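Local coordinates for SPbeta prophage-derived aminoglycoside N(3')-acetyltransferase-like protein YokD (Bacillus subtilis, PDB 2NYG), which binds coenzyme A, probably acts as an N-acetyltransferase of the antibiotic-modifying family, and may contribute to antibiotic resistance, at residues M31-H36 with G64-P69. Numbering follows the deposited sequence.
Sequences MTVLVH and GTIVMP
With CG trans to the backbone N (chi1 -175°), the Leu34 chain carries its end nearer to strand 65-69 than its CB is, and CD1 meets Val67 CG1 at 3.5 Å, the branch that is itself trans to N (chi1 -180°); the two side chains meet at a slant. On the same face Thr32 and Thr65 share a first torsion near -60° and lie side by side, Thr32 OG1 being 3.6 Å from Thr65 CB, while Thr65 OG1 is hydrogen-bonded to His141 N. The backbones pair in parallel through hydrogen bonds from Val33 N to Thr65 O (2.9 Å), Val67 N to Val33 O (3.0 Å) and Val35 N to Val67 O (2.9 Å). Both strands belong to one beta-alpha-beta unit, joined through helix 48-60, and lie inside the mixed sheet between strands 135-139 and 170-174. On the other face Val33 CG1 meets Ile66 CG2 at 4.2 Å and Val35 CB packs on Met68 CG, with helix 114-119 covering Ile66 and Met68. Near the C-terminal ends of the two strands, Pro69 CG sits 3.8 Å from His36 ND1, approaching the imidazole obliquely, and His36 also touches the bound coenzyme A, which places this part of the strand at the cofactor pocket.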
# COMPACT_ATOMS: atom_id res chain seq x y z
N MET A 31 -18.79 -13.89 -11.52
CA MET A 31 -19.55 -12.79 -10.95
C MET A 31 -18.70 -11.51 -10.96
O MET A 31 -17.51 -11.55 -10.72
CB MET A 31 -19.91 -13.17 -9.52
CG MET A 31 -21.15 -12.56 -8.97
SD MET A 31 -21.50 -13.30 -7.37
CE MET A 31 -23.13 -14.07 -7.65
N THR A 32 -19.31 -10.38 -11.28
CA THR A 32 -18.57 -9.12 -11.24
C THR A 32 -19.00 -8.50 -9.93
O THR A 32 -20.20 -8.33 -9.70
CB THR A 32 -18.94 -8.18 -12.37
OG1 THR A 32 -18.55 -8.77 -13.61
CG2 THR A 32 -18.21 -6.86 -12.21
N VAL A 33 -18.05 -8.17 -9.06
CA VAL A 33 -18.42 -7.63 -7.77
C VAL A 33 -17.60 -6.45 -7.26
O VAL A 33 -16.37 -6.45 -7.29
CB VAL A 33 -18.40 -8.78 -6.70
CG1 VAL A 33 -17.02 -9.39 -6.62
CG2 VAL A 33 -18.85 -8.26 -5.36
N LEU A 34 -18.32 -5.43 -6.78
CA LEU A 34 -17.69 -4.26 -6.20
C LEU A 34 -17.53 -4.58 -4.71
O LEU A 34 -18.51 -4.90 -4.02
CB LEU A 34 -18.59 -3.03 -6.38
CG LEU A 34 -18.03 -1.68 -5.94
CD1 LEU A 34 -16.79 -1.33 -6.75
CD2 LEU A 34 -19.11 -0.62 -6.13
N VAL A 35 -16.30 -4.48 -4.21
CA VAL A 35 -15.97 -4.80 -2.82
C VAL A 35 -15.58 -3.63 -1.92
O VAL A 35 -14.81 -2.75 -2.31
CB VAL A 35 -14.81 -5.83 -2.75
CG1 VAL A 35 -14.67 -6.37 -1.33
CG2 VAL A 35 -15.06 -6.97 -3.70
N HIS A 36 -16.10 -3.66 -0.70
CA HIS A 36 -15.82 -2.67 0.32
C HIS A 36 -15.43 -3.52 1.52
O HIS A 36 -16.25 -4.22 2.11
CB HIS A 36 -17.07 -1.87 0.58
CG HIS A 36 -17.63 -1.24 -0.65
ND1 HIS A 36 -17.05 -0.15 -1.25
CD2 HIS A 36 -18.72 -1.55 -1.39
CE1 HIS A 36 -17.74 0.18 -2.32
NE2 HIS A 36 -18.76 -0.65 -2.43
N GLY A 64 -14.53 -13.96 -13.82
CA GLY A 64 -15.20 -12.97 -13.00
C GLY A 64 -14.41 -11.67 -13.02
O GLY A 64 -13.33 -11.59 -13.60
N THR A 65 -14.95 -10.65 -12.37
CA THR A 65 -14.29 -9.35 -12.34
C THR A 65 -14.45 -8.75 -10.95
O THR A 65 -15.56 -8.68 -10.45
CB THR A 65 -14.95 -8.37 -13.39
OG1 THR A 65 -14.95 -8.95 -14.70
CG2 THR A 65 -14.21 -7.06 -13.44
N ILE A 66 -13.35 -8.35 -10.31
CA ILE A 66 -13.47 -7.72 -9.01
C ILE A 66 -13.06 -6.26 -9.10
O ILE A 66 -11.98 -5.92 -9.58
CB ILE A 66 -12.65 -8.43 -7.90
CG1 ILE A 66 -11.17 -8.31 -8.17
CG2 ILE A 66 -13.01 -9.89 -7.85
CD1 ILE A 66 -10.37 -9.15 -7.21
N VAL A 67 -13.95 -5.39 -8.65
CA VAL A 67 -13.73 -3.95 -8.67
C VAL A 67 -13.72 -3.41 -7.24
O VAL A 67 -14.39 -3.94 -6.35
CB VAL A 67 -14.86 -3.22 -9.47
CG1 VAL A 67 -14.59 -1.73 -9.48
CG2 VAL A 67 -14.94 -3.75 -10.88
N MET A 68 -12.93 -2.36 -7.03
CA MET A 68 -12.86 -1.74 -5.72
C MET A 68 -12.69 -0.27 -5.92
O MET A 68 -12.10 0.17 -6.90
CB MET A 68 -11.67 -2.26 -4.92
CG MET A 68 -11.75 -3.71 -4.50
SD MET A 68 -10.40 -4.17 -3.41
CE MET A 68 -10.23 -5.91 -3.77
N PRO A 69 -13.21 0.53 -4.98
CA PRO A 69 -13.09 1.98 -5.07
C PRO A 69 -11.70 2.30 -4.57
O PRO A 69 -11.25 1.73 -3.59
CB PRO A 69 -14.19 2.46 -4.14
CG PRO A 69 -14.16 1.45 -3.07
CD PRO A 69 -14.03 0.15 -3.82